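Local coordinates for protein importin subunit beta-1 (Saccharomyces cerevisiae, PDB 5OWU) that carries proteins into the nucleus as the importin beta subunit, working with importin alpha, which binds the classical nuclear localization signal of the cargo, at residues Asn113-Asp124 with Leu157-Ala166; Leu452-Leu463 with Phe495-Ala506. One frame throughout, in Å; residues are numbered along the deposited sequence.

Contact 1: Asn113-Asp124 with Leu157-Ala166; sequences NAAAQLIAAIAD and LALGYMCESA
N113 meets the ring of Y161 at its edge. Its CG lies anti to the backbone N (chi1 -167°), which swings the amide toward the second helix. Y161 OH donates to N113 OD1 over 2.8 Å, at a C=O...O angle of 118°; the hydroxyl comes in the plane of the amide and uses one lone pair of OD1. This bond fixes the phenol end of the ring. A116 comes next, its CB 3.8 Å from A158 CB and close to the ring edge at Y161 CD2. Q117 lies over one face of the same ring. Its CG sits above the middle of the ring, 3.5 Å from the Y161 centroid, as a CH-pi contact. Y161 is thus a knob in the hole made by N113, A116, Q117 and A120. The backbone of Q117 is joined to the other helix by water: the water donates to Q117 O at 2.6 Å and makes a longer bond, 3.3 Å, with S165 OG. A120 packs tightly, with its CB 3.4 Å from Y161 CB and also against the backbone of M162. A123 CB touches M162 CG at 3.9 Å. M136 and L135 of helix 133-142 meet M162 and A123 respectively. D124 lies beside the C-terminal end of helix 149-165. The small residues A116 and A120 let the axes approach to 7.9 Å while the helices cross at 44°. This is inter-repeat packing of a HEAT solenoid: the second helix of HEAT 3 lies against the second helix of HEAT 4.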
loop_
_atom_site.group_PDB
_atom_site.type_symbol
_atom_site.label_atom_id
_atom_site.label_comp_id
_atom_site.label_asym_id
_atom_site.label_seq_id
_atom_site.Cartn_x
_atom_site.Cartn_y
_atom_site.Cartn_z
ATOM N N ASN A 113 21.751 19.859 11.646
ATOM C CA ASN A 113 20.864 18.983 10.883
ATOM C C ASN A 113 20.799 19.398 9.412
ATOM O O ASN A 113 20.949 18.563 8.504
ATOM C CB ASN A 113 19.466 19.000 11.508
ATOM C CG ASN A 113 18.573 17.889 10.979
ATOM O OD1 ASN A 113 18.991 16.741 10.870
ATOM N ND2 ASN A 113 17.339 18.229 10.648
ATOM N N ALA A 114 20.563 20.690 9.151
ATOM C CA ALA A 114 20.533 21.143 7.758
ATOM C C ALA A 114 21.848 20.824 7.057
ATOM O O ALA A 114 21.865 20.326 5.918
ATOM C CB ALA A 114 20.249 22.641 7.704
ATOM N N ALA A 115 22.964 21.087 7.735
ATOM C CA ALA A 115 24.271 20.804 7.163
ATOM C C ALA A 115 24.437 19.315 6.890
ATOM O O ALA A 115 25.013 18.924 5.870
ATOM C CB ALA A 115 25.359 21.308 8.107
ATOM N N ALA A 116 23.934 18.467 7.789
ATOM C CA ALA A 116 24.035 17.027 7.594
ATOM C C ALA A 116 23.272 16.590 6.352
ATOM O O ALA A 116 23.740 15.732 5.595
ATOM C CB ALA A 116 23.511 16.289 8.828
ATOM N N GLN A 117 22.087 17.163 6.129
ATOM C CA GLN A 117 21.334 16.824 4.924
ATOM C C GLN A 117 22.060 17.288 3.660
ATOM O O GLN A 117 22.067 16.579 2.641
ATOM C CB GLN A 117 19.938 17.432 4.998
ATOM C CG GLN A 117 19.096 16.921 6.146
ATOM C CD GLN A 117 17.652 17.375 6.052
ATOM O OE1 GLN A 117 16.966 17.106 5.069
ATOM N NE2 GLN A 117 17.184 18.064 7.083
ATOM N N LEU A 118 22.681 18.473 3.708
ATOM C CA LEU A 118 23.423 18.975 2.550
ATOM C C LEU A 118 24.641 18.108 2.256
ATOM O O LEU A 118 24.892 17.728 1.100
ATOM C CB LEU A 118 23.844 20.430 2.797
ATOM C CG LEU A 118 24.701 21.100 1.715
ATOM C CD1 LEU A 118 23.943 21.148 0.420
ATOM C CD2 LEU A 118 25.107 22.490 2.136
ATOM N N ILE A 119 25.421 17.801 3.297
ATOM C CA ILE A 119 26.554 16.897 3.151
ATOM C C ILE A 119 26.094 15.581 2.548
ATOM O O ILE A 119 26.731 15.046 1.636
ATOM C CB ILE A 119 27.248 16.684 4.510
ATOM C CG1 ILE A 119 27.979 17.961 4.928
ATOM C CG2 ILE A 119 28.215 15.502 4.451
ATOM C CD1 ILE A 119 28.385 17.984 6.384
ATOM N N ALA A 120 24.971 15.048 3.036
ATOM C CA ALA A 120 24.459 13.789 2.509
ATOM C C ALA A 120 24.183 13.886 1.014
ATOM O O ALA A 120 24.501 12.960 0.261
ATOM C CB ALA A 120 23.189 13.377 3.256
ATOM N N ALA A 121 23.575 14.989 0.565
ATOM C CA ALA A 121 23.258 15.135 -0.859
ATOM C C ALA A 121 24.525 15.175 -1.715
ATOM O O ALA A 121 24.632 14.490 -2.751
ATOM C CB ALA A 121 22.433 16.404 -1.075
ATOM N N ILE A 122 25.503 15.977 -1.294
ATOM C CA ILE A 122 26.744 16.067 -2.054
ATOM C C ILE A 122 27.437 14.710 -2.080
ATOM O O ILE A 122 27.890 14.247 -3.130
ATOM C CB ILE A 122 27.654 17.162 -1.471
ATOM C CG1 ILE A 122 27.001 18.540 -1.636
ATOM C CG2 ILE A 122 29.026 17.149 -2.155
ATOM C CD1 ILE A 122 27.614 19.610 -0.753
ATOM N N ALA A 123 27.524 14.053 -0.919
ATOM C CA ALA A 123 28.151 12.737 -0.845
ATOM C C ALA A 123 27.453 11.747 -1.759
ATOM O O ALA A 123 28.107 10.943 -2.428
ATOM C CB ALA A 123 28.132 12.219 0.598
ATOM N N ASP A 124 26.120 11.776 -1.784
ATOM C CA ASP A 124 25.385 10.876 -2.658
ATOM C C ASP A 124 25.751 11.107 -4.112
ATOM O O ASP A 124 25.679 10.176 -4.920
ATOM C CB ASP A 124 23.882 11.048 -2.457
ATOM C CG ASP A 124 23.373 10.318 -1.221
ATOM O OD1 ASP A 124 24.118 9.490 -0.669
ATOM O OD2 ASP A 124 22.229 10.569 -0.803
ATOM N N LEU A 157 23.970 11.606 12.049
ATOM C CA LEU A 157 22.843 12.071 11.246
ATOM C C LEU A 157 23.216 12.140 9.773
ATOM O O LEU A 157 22.471 11.662 8.909
ATOM C CB LEU A 157 22.375 13.449 11.717
ATOM C CG LEU A 157 21.725 13.545 13.094
ATOM C CD1 LEU A 157 21.237 14.964 13.308
ATOM C CD2 LEU A 157 20.584 12.549 13.246
ATOM N N ALA A 158 24.363 12.749 9.469
ATOM C CA ALA A 158 24.785 12.861 8.075
ATOM C C ALA A 158 24.914 11.489 7.423
ATOM O O ALA A 158 24.494 11.301 6.278
ATOM C CB ALA A 158 26.104 13.629 7.984
ATOM N N LEU A 159 25.487 10.513 8.135
ATOM C CA LEU A 159 25.610 9.174 7.564
ATOM C C LEU A 159 24.235 8.551 7.317
ATOM O O LEU A 159 23.990 7.942 6.260
ATOM C CB LEU A 159 26.459 8.301 8.488
ATOM C CG LEU A 159 27.928 8.745 8.554
ATOM C CD1 LEU A 159 28.585 8.237 9.810
ATOM C CD2 LEU A 159 28.684 8.262 7.323
ATOM N N GLY A 160 23.316 8.727 8.265
ATOM C CA GLY A 160 21.952 8.270 8.045
ATOM C C GLY A 160 21.338 8.874 6.798
ATOM O O GLY A 160 20.810 8.160 5.945
ATOM N N TYR A 161 21.406 10.204 6.675
ATOM C CA TYR A 161 20.827 10.887 5.520
ATOM C C TYR A 161 21.475 10.423 4.231
ATOM O O TYR A 161 20.810 10.281 3.205
ATOM C CB TYR A 161 20.995 12.398 5.669
ATOM C CG TYR A 161 20.056 13.051 6.656
ATOM C CD1 TYR A 161 18.677 12.901 6.544
ATOM C CD2 TYR A 161 20.545 13.855 7.676
ATOM C CE1 TYR A 161 17.817 13.514 7.437
ATOM C CE2 TYR A 161 19.692 14.472 8.571
ATOM C CZ TYR A 161 18.332 14.300 8.446
ATOM O OH TYR A 161 17.494 14.910 9.345
ATOM N N MET A 162 22.783 10.219 4.259
ATOM C CA MET A 162 23.502 9.664 3.119
ATOM C C MET A 162 22.861 8.372 2.637
ATOM O O MET A 162 22.603 8.188 1.440
ATOM C CB MET A 162 24.938 9.405 3.551
ATOM C CG MET A 162 25.991 9.649 2.544
ATOM S SD MET A 162 27.559 9.400 3.405
ATOM C CE MET A 162 27.617 10.811 4.493
ATOM N N CYS A 163 22.631 7.443 3.561
ATOM C CA CYS A 163 22.097 6.145 3.158
ATOM C C CYS A 163 20.631 6.247 2.755
ATOM O O CYS A 163 20.214 5.664 1.749
ATOM C CB CYS A 163 22.298 5.150 4.297
ATOM S SG CYS A 163 24.049 4.888 4.615
ATOM N N GLU A 164 19.845 7.015 3.504
ATOM C CA GLU A 164 18.428 7.170 3.189
ATOM C C GLU A 164 18.218 7.874 1.848
ATOM O O GLU A 164 17.306 7.522 1.093
ATOM C CB GLU A 164 17.748 7.939 4.322
ATOM C CG GLU A 164 16.275 8.213 4.114
ATOM C CD GLU A 164 15.684 9.028 5.244
ATOM O OE1 GLU A 164 16.422 9.851 5.832
ATOM O OE2 GLU A 164 14.488 8.840 5.548
ATOM N N SER A 165 19.054 8.864 1.530
ATOM C CA SER A 165 18.866 9.670 0.323
ATOM C C SER A 165 19.270 8.925 -0.942
ATOM O O SER A 165 18.730 9.207 -2.016
ATOM C CB SER A 165 19.666 10.971 0.420
ATOM O OG SER A 165 18.993 11.948 1.194
ATOM N N ALA A 166 20.221 8.001 -0.847
ATOM C CA ALA A 166 20.552 7.152 -1.982
ATOM C C ALA A 166 19.375 6.244 -2.326
ATOM O O ALA A 166 18.580 5.863 -1.461
ATOM C CB ALA A 166 21.786 6.310 -1.672
HETATM O O HOH W 1 20.141 14.854 2.230
#

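Contact 2: Leu452-Leu463 with Phe495-Ala506; sequences LPGVVQACLIGL and FYPALVDGLIGA
This is an apolar helix-to-helix contact between neighbouring HEAT repeats, with no hydrogen bond across it. It joins helix 452-463 of HEAT 11 to segment 495-506, on helix 496-507 of HEAT 12. The two helices run almost the same way, 16° apart, with their axes 9.4 Å from each other. At one end F495 reaches across to the start of helix 452-463. Its CG is turned beside the backbone N (chi1 -58°), and this turn lays the ring across L452, P453 and V456. V456 CG2 lies over one face, offset toward the rim and 4.0 Å from the F495 centroid. L452 approaches obliquely, with CD2 3.5 Å from F495 CE2, and P453 touches the far end of the ring near CZ. The other methyl of V456, CG1, meets L499 CD2 at 4.0 Å. Stacking of equivalent helices from successive repeats, here the first helices, is characteristic of a HEAT solenoid. Midway along, L460 points one branch, CD2, at the backbone of the second helix, 3.7 Å from A498 O and 4.0 Å from G502 CA. Its other branch, CD1, touches A498 CB. G502 has no side chain, and this leaves its backbone accessible to both leucines: L463 CD1 comes to 3.8 Å from G502 C. The same methyl also meets L503 CD2, while L463 CD2 packs on A506 CB at 4.2 Å. S474 of helix 467-484 touches both L463 and L503.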
loop_
_atom_site.group_PDB
_atom_site.type_symbol
_atom_site.label_atom_id
_atom_site.label_comp_id
_atom_site.label_asym_id
_atom_site.label_seq_id
_atom_site.Cartn_x
_atom_site.Cartn_y
_atom_site.Cartn_z
ATOM N N LEU A 452 -26.201 -22.383 12.331
ATOM C CA LEU A 452 -26.389 -21.188 11.518
ATOM C C LEU A 452 -27.549 -20.328 12.016
ATOM O O LEU A 452 -27.392 -19.094 12.060
ATOM C CB LEU A 452 -26.571 -21.583 10.049
ATOM C CG LEU A 452 -26.612 -20.426 9.046
ATOM C CD1 LEU A 452 -25.341 -19.586 9.105
ATOM C CD2 LEU A 452 -26.841 -20.931 7.620
ATOM N N PRO A 453 -28.698 -20.879 12.425
ATOM C CA PRO A 453 -29.743 -20.001 12.970
ATOM C C PRO A 453 -29.281 -19.237 14.196
ATOM O O PRO A 453 -29.622 -18.059 14.348
ATOM C CB PRO A 453 -30.894 -20.969 13.284
ATOM C CG PRO A 453 -30.633 -22.175 12.432
ATOM C CD PRO A 453 -29.139 -22.281 12.341
ATOM N N GLY A 454 -28.511 -19.879 15.080
ATOM C CA GLY A 454 -27.989 -19.184 16.248
ATOM C C GLY A 454 -26.945 -18.136 15.898
ATOM O O GLY A 454 -26.861 -17.087 16.546
ATOM N N VAL A 455 -26.126 -18.406 14.878
ATOM C CA VAL A 455 -25.171 -17.406 14.407
ATOM C C VAL A 455 -25.914 -16.178 13.875
ATOM O O VAL A 455 -25.627 -15.034 14.251
ATOM C CB VAL A 455 -24.241 -18.025 13.342
ATOM C CG1 VAL A 455 -23.438 -16.956 12.603
ATOM C CG2 VAL A 455 -23.296 -19.027 13.976
ATOM N N VAL A 456 -26.888 -16.403 12.995
ATOM C CA VAL A 456 -27.653 -15.289 12.438
ATOM C C VAL A 456 -28.336 -14.515 13.554
ATOM O O VAL A 456 -28.294 -13.280 13.586
ATOM C CB VAL A 456 -28.663 -15.799 11.393
ATOM C CG1 VAL A 456 -29.678 -14.704 11.013
ATOM C CG2 VAL A 456 -27.928 -16.308 10.155
ATOM N N GLN A 457 -28.954 -15.225 14.499
ATOM C CA GLN A 457 -29.641 -14.543 15.590
ATOM C C GLN A 457 -28.671 -13.705 16.415
ATOM O O GLN A 457 -28.995 -12.578 16.808
ATOM C CB GLN A 457 -30.369 -15.562 16.474
ATOM C CG GLN A 457 -31.629 -15.017 17.127
ATOM C CD GLN A 457 -32.621 -14.460 16.113
ATOM O OE1 GLN A 457 -32.930 -15.103 15.103
ATOM N NE2 GLN A 457 -33.106 -13.248 16.365
ATOM N N ALA A 458 -27.470 -14.226 16.676
ATOM C CA ALA A 458 -26.484 -13.441 17.415
ATOM C C ALA A 458 -26.107 -12.183 16.647
ATOM O O ALA A 458 -25.910 -11.117 17.241
ATOM C CB ALA A 458 -25.237 -14.276 17.702
ATOM N N CYS A 459 -25.992 -12.288 15.322
ATOM C CA CYS A 459 -25.689 -11.104 14.528
ATOM C C CYS A 459 -26.831 -10.096 14.591
ATOM O O CYS A 459 -26.592 -8.882 14.662
ATOM C CB CYS A 459 -25.407 -11.490 13.076
ATOM S SG CYS A 459 -23.840 -12.364 12.827
ATOM N N LEU A 460 -28.077 -10.582 14.556
ATOM C CA LEU A 460 -29.235 -9.692 14.571
ATOM C C LEU A 460 -29.363 -8.971 15.904
ATOM O O LEU A 460 -29.674 -7.776 15.939
ATOM C CB LEU A 460 -30.510 -10.481 14.276
ATOM C CG LEU A 460 -30.659 -11.052 12.868
ATOM C CD1 LEU A 460 -31.947 -11.838 12.775
ATOM C CD2 LEU A 460 -30.632 -9.941 11.816
ATOM N N ILE A 461 -29.157 -9.684 17.013
ATOM C CA ILE A 461 -29.117 -9.018 18.311
ATOM C C ILE A 461 -27.967 -8.019 18.357
ATOM O O ILE A 461 -28.110 -6.906 18.877
ATOM C CB ILE A 461 -29.007 -10.057 19.446
ATOM C CG1 ILE A 461 -30.223 -10.992 19.461
ATOM C CG2 ILE A 461 -28.835 -9.372 20.799
ATOM C CD1 ILE A 461 -31.568 -10.295 19.538
ATOM N N GLY A 462 -26.805 -8.402 17.822
ATOM C CA GLY A 462 -25.641 -7.536 17.914
ATOM C C GLY A 462 -25.777 -6.254 17.116
ATOM O O GLY A 462 -25.220 -5.221 17.496
ATOM N N LEU A 463 -26.495 -6.301 15.994
ATOM C CA LEU A 463 -26.753 -5.084 15.229
ATOM C C LEU A 463 -27.550 -4.062 16.029
ATOM O O LEU A 463 -27.491 -2.868 15.718
ATOM C CB LEU A 463 -27.499 -5.425 13.941
ATOM C CG LEU A 463 -26.669 -6.100 12.839
ATOM C CD1 LEU A 463 -27.589 -6.577 11.745
ATOM C CD2 LEU A 463 -25.637 -5.155 12.276
ATOM N N PHE A 495 -32.067 -16.939 5.250
ATOM C CA PHE A 495 -31.998 -15.881 6.245
ATOM C C PHE A 495 -31.940 -14.494 5.627
ATOM O O PHE A 495 -31.827 -13.510 6.368
ATOM C CB PHE A 495 -30.780 -16.091 7.153
ATOM C CG PHE A 495 -30.784 -17.416 7.862
ATOM C CD1 PHE A 495 -31.454 -17.575 9.068
ATOM C CD2 PHE A 495 -30.129 -18.504 7.313
ATOM C CE1 PHE A 495 -31.461 -18.801 9.717
ATOM C CE2 PHE A 495 -30.132 -19.728 7.955
ATOM C CZ PHE A 495 -30.804 -19.876 9.156
ATOM N N TYR A 496 -32.021 -14.388 4.299
ATOM C CA TYR A 496 -31.896 -13.077 3.661
ATOM C C TYR A 496 -32.902 -12.067 4.198
ATOM O O TYR A 496 -32.488 -10.960 4.583
ATOM C CB TYR A 496 -32.021 -13.229 2.141
ATOM C CG TYR A 496 -30.792 -12.779 1.375
ATOM C CD1 TYR A 496 -29.579 -13.434 1.527
ATOM C CD2 TYR A 496 -30.850 -11.710 0.496
ATOM C CE1 TYR A 496 -28.462 -13.040 0.828
ATOM C CE2 TYR A 496 -29.729 -11.301 -0.213
ATOM C CZ TYR A 496 -28.540 -11.968 -0.041
ATOM O OH TYR A 496 -27.423 -11.566 -0.741
ATOM N N PRO A 497 -34.207 -12.365 4.271
ATOM C CA PRO A 497 -35.159 -11.371 4.796
ATOM C C PRO A 497 -34.754 -10.851 6.168
ATOM O O PRO A 497 -34.548 -9.643 6.351
ATOM C CB PRO A 497 -36.487 -12.141 4.840
ATOM C CG PRO A 497 -36.332 -13.206 3.792
ATOM C CD PRO A 497 -34.878 -13.602 3.833
ATOM N N ALA A 498 -34.576 -11.765 7.123
ATOM C CA ALA A 498 -34.197 -11.359 8.472
ATOM C C ALA A 498 -32.928 -10.514 8.455
ATOM O O ALA A 498 -32.907 -9.387 8.968
ATOM C CB ALA A 498 -34.017 -12.596 9.353
ATOM N N LEU A 499 -31.865 -11.029 7.837
ATOM C CA LEU A 499 -30.627 -10.263 7.753
ATOM C C LEU A 499 -30.888 -8.873 7.180
ATOM O O LEU A 499 -30.506 -7.858 7.778
ATOM C CB LEU A 499 -29.593 -11.025 6.913
ATOM C CG LEU A 499 -29.023 -12.270 7.593
ATOM C CD1 LEU A 499 -28.263 -13.131 6.608
ATOM C CD2 LEU A 499 -28.124 -11.873 8.735
ATOM N N VAL A 500 -31.601 -8.801 6.052
ATOM C CA VAL A 500 -31.827 -7.494 5.441
ATOM C C VAL A 500 -32.584 -6.599 6.411
ATOM O O VAL A 500 -32.192 -5.451 6.668
ATOM C CB VAL A 500 -32.552 -7.644 4.091
ATOM C CG1 VAL A 500 -33.102 -6.299 3.595
ATOM C CG2 VAL A 500 -31.589 -8.209 3.059
ATOM N N ASP A 501 -33.636 -7.138 7.034
ATOM C CA ASP A 501 -34.375 -6.333 7.997
ATOM C C ASP A 501 -33.427 -5.797 9.061
ATOM O O ASP A 501 -33.364 -4.582 9.305
ATOM C CB ASP A 501 -35.501 -7.160 8.618
ATOM C CG ASP A 501 -36.208 -6.430 9.730
ATOM O OD1 ASP A 501 -37.109 -5.622 9.429
ATOM O OD2 ASP A 501 -35.861 -6.657 10.905
ATOM N N GLY A 502 -32.600 -6.678 9.630
ATOM C CA GLY A 502 -31.677 -6.229 10.655
ATOM C C GLY A 502 -30.756 -5.143 10.137
ATOM O O GLY A 502 -30.566 -4.107 10.785
ATOM N N LEU A 503 -30.210 -5.345 8.935
ATOM C CA LEU A 503 -29.266 -4.375 8.402
ATOM C C LEU A 503 -29.960 -3.046 8.163
ATOM O O LEU A 503 -29.404 -1.984 8.474
ATOM C CB LEU A 503 -28.633 -4.912 7.119
ATOM C CG LEU A 503 -27.602 -6.037 7.308
ATOM C CD1 LEU A 503 -27.186 -6.646 5.985
ATOM C CD2 LEU A 503 -26.387 -5.508 8.030
ATOM N N ILE A 504 -31.209 -3.081 7.680
ATOM C CA ILE A 504 -31.905 -1.817 7.464
ATOM C C ILE A 504 -32.014 -1.082 8.787
ATOM O O ILE A 504 -31.735 0.122 8.874
ATOM C CB ILE A 504 -33.279 -2.050 6.805
ATOM C CG1 ILE A 504 -33.098 -2.411 5.327
ATOM C CG2 ILE A 504 -34.157 -0.795 6.919
ATOM C CD1 ILE A 504 -34.389 -2.814 4.627
ATOM N N GLY A 505 -32.314 -1.821 9.856
ATOM C CA GLY A 505 -32.421 -1.197 11.160
ATOM C C GLY A 505 -31.140 -0.496 11.561
ATOM O O GLY A 505 -31.173 0.618 12.090
ATOM N N ALA A 506 -29.992 -1.128 11.298
ATOM C CA ALA A 506 -28.728 -0.504 11.669
ATOM C C ALA A 506 -28.413 0.654 10.742
ATOM O O ALA A 506 -27.811 1.649 11.170
ATOM C CB ALA A 506 -27.592 -1.532 11.644
#

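Both contacts join helices of consecutive HEAT repeats, but they share no element. Their centres are about 58 Å apart, on opposite sides of the chain's centre. Neither is wholly core: each is partly buried, with a similar buried area. Contact 1 pairs the second helices of its repeats, contact 2 the first helices. Contact 1 is the closer and more steeply crossed. Small alanines allow this, and a phenol-amide bond and a water add polar links along its partly exposed margin. In contact 2 the helices stand farther apart and run nearly parallel. Leucine, valine and phenylalanine side chains fill the interface, and glycine provides the close approach to backbone.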